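Local coordinates for protein SsfS6 (Streptomyces sp. SF2575, PDB 4FZR) that has the two-domain GT-B fold of the erythromycin biosynthesis protein CIII-like family, with two Rossmann-like domains, at residues A[20-23]-A[28-31]; A[136-141]-A[173-178]. All coordinates share one frame; numbering follows the deposited sequence.

Contact 1 (A[20-23]-A[28-31]); sequences VIAG and FVMP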
ATOM      1  N   VAL A  20       9.670   5.398   9.343  1.00 14.38           N
ATOM      2  CA  VAL A  20       9.273   6.544   8.531  1.00 12.33           C
ATOM      3  C   VAL A  20       8.601   7.581   9.421  1.00 14.05           C
ATOM      4  O   VAL A  20       7.524   7.337   9.963  1.00 13.72           O
ATOM      5  CB  VAL A  20       8.303   6.139   7.404  1.00 14.75           C
ATOM      6  CG1 VAL A  20       8.086   7.305   6.441  1.00  7.67           C
ATOM      7  CG2 VAL A  20       8.838   4.920   6.665  1.00 19.41           C
ATOM      8  N   ILE A  21       9.244   8.733   9.584  1.00  9.44           N
ATOM      9  CA  ILE A  21       8.722   9.776  10.459  1.00 15.84           C
ATOM     10  C   ILE A  21       8.055  10.874   9.636  1.00 17.23           C
ATOM     11  O   ILE A  21       8.724  11.623   8.924  1.00 20.95           O
ATOM     12  CB  ILE A  21       9.830  10.343  11.371  1.00 19.55           C
ATOM     13  CG1 ILE A  21      10.266   9.260  12.368  1.00 17.41           C
ATOM     14  CG2 ILE A  21       9.344  11.591  12.102  1.00 20.18           C
ATOM     15  CD1 ILE A  21      11.366   9.670  13.312  1.00 24.61           C
ATOM     16  N   ALA A  22       6.730  10.947   9.737  1.00 15.21           N
ATOM     17  CA  ALA A  22       5.927  11.814   8.875  1.00 20.60           C
ATOM     18  C   ALA A  22       5.267  12.962   9.643  1.00 21.99           C
ATOM     19  O   ALA A  22       5.457  13.105  10.852  1.00 21.02           O
ATOM     20  CB  ALA A  22       4.872  10.989   8.144  1.00 13.67           C
ATOM     21  N   GLY A  23       4.487  13.768   8.927  1.00 22.47           N
ATOM     22  CA  GLY A  23       3.923  14.992   9.474  1.00 27.32           C
ATOM     23  C   GLY A  23       2.561  14.855  10.129  1.00 27.77           C
ATOM     24  O   GLY A  23       2.224  13.811  10.690  1.00 24.09           O
ATOM     25  N   PHE A  28       1.634  15.808   3.583  1.00 22.06           N
ATOM     26  CA  PHE A  28       3.002  15.568   4.027  1.00 24.68           C
ATOM     27  C   PHE A  28       3.239  14.092   4.344  1.00 26.69           C
ATOM     28  O   PHE A  28       4.373  13.672   4.567  1.00 27.96           O
ATOM     29  CB  PHE A  28       3.310  16.429   5.255  1.00 28.48           C
ATOM     30  CG  PHE A  28       3.202  17.909   5.004  1.00 37.85           C
ATOM     31  CD1 PHE A  28       3.457  18.442   3.748  1.00 38.40           C
ATOM     32  CD2 PHE A  28       2.840  18.769   6.027  1.00 42.87           C
ATOM     33  CE1 PHE A  28       3.355  19.806   3.522  1.00 40.09           C
ATOM     34  CE2 PHE A  28       2.735  20.130   5.807  1.00 49.02           C
ATOM     35  CZ  PHE A  28       2.994  20.650   4.554  1.00 44.97           C
ATOM     36  N   VAL A  29       2.169  13.305   4.360  1.00 22.04           N
ATOM     37  CA  VAL A  29       2.276  11.888   4.681  1.00 21.73           C
ATOM     38  C   VAL A  29       2.198  11.031   3.419  1.00 17.25           C
ATOM     39  O   VAL A  29       3.048  10.176   3.182  1.00 12.47           O
ATOM     40  CB  VAL A  29       1.170  11.458   5.660  1.00 19.25           C
ATOM     41  CG1 VAL A  29       1.207   9.955   5.879  1.00 14.61           C
ATOM     42  CG2 VAL A  29       1.329  12.190   6.982  1.00 19.02           C
HETATM   43  N   MSE A  30       1.186  11.292   2.602  1.00 15.74           N
HETATM   44  CA  MSE A  30       0.910  10.477   1.423  1.00 21.41           C
HETATM   45  C   MSE A  30       2.082  10.360   0.445  1.00 16.28           C
HETATM   46  O   MSE A  30       2.275   9.307  -0.161  1.00 15.73           O
HETATM   47  CB  MSE A  30      -0.320  11.022   0.690  1.00 16.36           C
HETATM   48  CG  MSE A  30      -1.636  10.763   1.418  1.00 24.24           C
HETATM   49 SE   MSE A  30      -3.192  11.438   0.440  1.00 36.29          SE
HETATM   50  CE  MSE A  30      -2.612  13.281   0.162  1.00 26.39           C
ATOM     51  N   PRO A  31       2.857  11.441   0.268  1.00 20.92           N
ATOM     52  CA  PRO A  31       3.953  11.355  -0.705  1.00 21.15           C
ATOM     53  C   PRO A  31       5.083  10.413  -0.282  1.00 14.58           C
ATOM     54  O   PRO A  31       5.925  10.074  -1.115  1.00 14.71           O
ATOM     55  CB  PRO A  31       4.463  12.801  -0.793  1.00 19.35           C
ATOM     56  CG  PRO A  31       3.350  13.643  -0.254  1.00 21.32           C
ATOM     57  CD  PRO A  31       2.699  12.805   0.798  1.00 17.47           C
TER
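Val-29 meets Ala-22 and Gly-23 through one branch, CG2, which its first torsion (chi1 174°) sets anti to the carbonyl carbon and beside the backbone N, while CG1 lies anti to that N. The arrangement belongs to the first beta-alpha connection of the parallel, Rossmann-like sheet in the N-terminal half of a GT-B fold: strand 17-21 ends, the chain turns, and the short, weakly bonded helix 26-29 comes back past the strand's end. The CB of Ala-22 points at the returning segment and touches Val-29 CG2 at 3.9 Å. A methyl suits this buried place, because the two backbones lie close, with the CA atoms of Ala-22 and Val-29 5.6 Å apart. Gly-23 and Phe-28 are equally near, CA to CA. Having no side chain, Gly-23 lets the chain pass close to Phe-28. Phe-28 starts toward the strand end, yet its ring (chi1 -61°) leads away to Ile-152 and Arg-153. Val-29 also packs on Met-54 and Val-58, so its branched side chain lies between the strand end on one hand and Met-54 in a loop and Val-58 of helix 55-60 on the other. Across the two segments the contact is wholly apolar in its side chains; a polar neighbour of the Val-29 methyl is the backbone N of Gly-23, 4.0 Å from Val-29 CG2.

Contact 2 (A[136-141]-A[173-178]); sequences GPLVAA and AELGLT
Leu-175 and Leu-138 reach for each other at a slant, each offering its CD1 methyl, and these two atoms meet at 4.2 Å. Leu-138 leaves its helix to one side of the facing loop, but with CG anti to the backbone N (chi1 180°) its end swings nearer the loop. Leu-175 starts toward the helix and goes deeper: its CD1 lies 3.8 Å from Ala-141 CB and 3.7 Å from the carbonyl carbon of the same residue. One methyl thus rests against both the side chain and the backbone of Ala-141, which is possible because alanine leaves the helix surface low. Leu-177 comes from beyond the turn, also starting toward the helix, and lays its CD1 at 4.1 Å from Ala-141 CB, so that two leucine methyls share a single alanine.

The helix is 135-143, which follows strand 126-130 in the Rossmann-like N-terminal half of the GT-B fold and packs against the sheet through Pro-137 and Ala-140; the loop leads from helix 169-173 toward strand 185-188. Leucines suit the loop here, being long enough to cross to the helix from a backbone whose closest CA pair, Ala-141 and Leu-175, is 7.7 Å apart. Between Leu-175 and Leu-177 the chain is shaped by Gly-176, which ends the preceding helix in a Schellman motif. Its phi of 70° is readily adopted by a residue without a side chain, and a type I turn spans Ala-173 to Gly-176. Leu-138 is also covered by Phe-180 and by Val-108 and Arg-112 of helix 93-122. Within the turn, Gly-176 N donates to Ala-173 O at 2.8 Å.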
ATOM      1  N   GLY A 136      12.588  13.516  12.305  1.00 24.87           N
ATOM      2  CA  GLY A 136      13.409  12.437  11.781  1.00 29.22           C
ATOM      3  C   GLY A 136      14.888  12.602  12.085  1.00 28.18           C
ATOM      4  O   GLY A 136      15.452  11.822  12.850  1.00 23.30           O
ATOM      5  N   PRO A 137      15.527  13.620  11.486  1.00 30.25           N
ATOM      6  CA  PRO A 137      16.947  13.919  11.707  1.00 25.84           C
ATOM      7  C   PRO A 137      17.321  13.978  13.187  1.00 33.40           C
ATOM      8  O   PRO A 137      18.425  13.574  13.554  1.00 36.76           O
ATOM      9  CB  PRO A 137      17.115  15.301  11.075  1.00 32.47           C
ATOM     10  CG  PRO A 137      16.064  15.370  10.037  1.00 34.79           C
ATOM     11  CD  PRO A 137      14.901  14.576  10.557  1.00 27.01           C
ATOM     12  N   LEU A 138      16.417  14.480  14.022  1.00 31.39           N
ATOM     13  CA  LEU A 138      16.679  14.572  15.454  1.00 29.75           C
ATOM     14  C   LEU A 138      16.762  13.187  16.087  1.00 32.91           C
ATOM     15  O   LEU A 138      17.732  12.868  16.770  1.00 32.96           O
ATOM     16  CB  LEU A 138      15.599  15.395  16.154  1.00 24.39           C
ATOM     17  CG  LEU A 138      15.803  15.538  17.666  1.00 30.60           C
ATOM     18  CD1 LEU A 138      17.170  16.143  17.961  1.00 31.89           C
ATOM     19  CD2 LEU A 138      14.696  16.374  18.292  1.00 27.94           C
ATOM     20  N   VAL A 139      15.741  12.367  15.859  1.00 34.00           N
ATOM     21  CA  VAL A 139      15.724  11.015  16.410  1.00 31.97           C
ATOM     22  C   VAL A 139      16.942  10.235  15.927  1.00 29.53           C
ATOM     23  O   VAL A 139      17.605   9.554  16.708  1.00 33.98           O
ATOM     24  CB  VAL A 139      14.449  10.244  16.015  1.00 28.57           C
ATOM     25  CG1 VAL A 139      14.508   8.814  16.547  1.00 30.59           C
ATOM     26  CG2 VAL A 139      13.215  10.950  16.546  1.00 27.32           C
ATOM     27  N   ALA A 140      17.225  10.340  14.632  1.00 27.60           N
ATOM     28  CA  ALA A 140      18.389   9.692  14.038  1.00 29.53           C
ATOM     29  C   ALA A 140      19.673  10.122  14.742  1.00 35.24           C
ATOM     30  O   ALA A 140      20.465   9.286  15.180  1.00 39.42           O
ATOM     31  CB  ALA A 140      18.467  10.017  12.552  1.00 22.97           C
ATOM     32  N   ALA A 141      19.873  11.432  14.848  1.00 33.68           N
ATOM     33  CA  ALA A 141      21.059  11.987  15.487  1.00 38.01           C
ATOM     34  C   ALA A 141      21.144  11.539  16.942  1.00 40.68           C
ATOM     35  O   ALA A 141      22.235  11.381  17.493  1.00 46.37           O
ATOM     36  CB  ALA A 141      21.038  13.509  15.401  1.00 37.55           C
ATOM     37  N   ALA A 173      21.809  21.086  21.068  1.00 54.93           N
ATOM     38  CA  ALA A 173      22.876  21.311  22.035  1.00 56.71           C
ATOM     39  C   ALA A 173      22.935  20.163  23.041  1.00 50.21           C
ATOM     40  O   ALA A 173      24.015  19.774  23.485  1.00 47.95           O
ATOM     41  CB  ALA A 173      22.679  22.640  22.753  1.00 56.42           C
ATOM     42  N   GLU A 174      21.771  19.616  23.385  1.00 50.75           N
ATOM     43  CA  GLU A 174      21.697  18.469  24.288  1.00 47.67           C
ATOM     44  C   GLU A 174      22.407  17.271  23.663  1.00 51.67           C
ATOM     45  O   GLU A 174      22.859  16.364  24.364  1.00 56.50           O
ATOM     46  CB  GLU A 174      20.239  18.107  24.595  1.00 50.58           C
ATOM     47  CG  GLU A 174      19.399  19.261  25.141  1.00 56.72           C
ATOM     48  CD  GLU A 174      17.965  18.858  25.454  1.00 63.30           C
ATOM     49  OE1 GLU A 174      17.586  17.705  25.157  1.00 65.10           O
ATOM     50  OE2 GLU A 174      17.215  19.697  25.998  1.00 71.52           O
ATOM     51  N   LEU A 175      22.493  17.274  22.337  1.00 51.96           N
ATOM     52  CA  LEU A 175      23.192  16.225  21.603  1.00 51.60           C
ATOM     53  C   LEU A 175      24.645  16.606  21.329  1.00 57.58           C
ATOM     54  O   LEU A 175      25.409  15.807  20.788  1.00 63.65           O
ATOM     55  CB  LEU A 175      22.486  15.948  20.272  1.00 50.42           C
ATOM     56  CG  LEU A 175      21.098  15.304  20.306  1.00 48.74           C
ATOM     57  CD1 LEU A 175      20.854  14.538  19.010  1.00 45.71           C
ATOM     58  CD2 LEU A 175      20.939  14.396  21.513  1.00 45.93           C
ATOM     59  N   GLY A 176      25.025  17.825  21.698  1.00 59.87           N
ATOM     60  CA  GLY A 176      26.356  18.326  21.410  1.00 48.98           C
ATOM     61  C   GLY A 176      26.510  18.585  19.925  1.00 61.87           C
ATOM     62  O   GLY A 176      27.502  18.185  19.316  1.00 66.58           O
ATOM     63  N   LEU A 177      25.514  19.251  19.345  1.00 64.94           N
ATOM     64  CA  LEU A 177      25.488  19.529  17.912  1.00 56.73           C
ATOM     65  C   LEU A 177      24.956  20.933  17.645  1.00 54.97           C
ATOM     66  O   LEU A 177      24.195  21.482  18.441  1.00 61.08           O
ATOM     67  CB  LEU A 177      24.598  18.515  17.188  1.00 54.57           C
ATOM     68  CG  LEU A 177      24.992  17.040  17.298  1.00 62.69           C
ATOM     69  CD1 LEU A 177      23.788  16.151  17.022  1.00 49.13           C
ATOM     70  CD2 LEU A 177      26.132  16.706  16.346  1.00 63.19           C
ATOM     71  N   THR A 178      25.357  21.510  16.518  1.00 54.72           N
ATOM     72  CA  THR A 178      24.824  22.798  16.091  1.00 61.17           C
ATOM     73  C   THR A 178      23.948  22.625  14.850  1.00 61.88           C
ATOM     74  O   THR A 178      23.189  23.523  14.483  1.00 53.98           O
ATOM     75  CB  THR A 178      25.956  23.798  15.784  1.00 64.67           C
ATOM     76  OG1 THR A 178      26.599  23.446  14.553  1.00 66.50           O
ATOM     77  CG2 THR A 178      26.982  23.805  16.911  1.00 64.59           C
TER

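In the fold
Both contacts belong to the N-terminal Rossmann-like half, yet at different depths: the centre of contact 1 is about 9 Å from the centre of the chain and the contact is buried, whereas the centre of contact 2 is about 25 Å away and the contact partly buried. Contact 1 joins a strand end to the short helix just after it; contact 2 ties a sheet-flanking helix to a loop distant in sequence. Each is apolar, but alanine, glycine and a valine branch suit closely spaced backbones in contact 1, while long leucines bridge a wider spacing in contact 2. The two meet directly through Ile-21, whose CD1 packs on Gly-136 CA at 3.8 Å, linking strand 17-21 to helix 135-143.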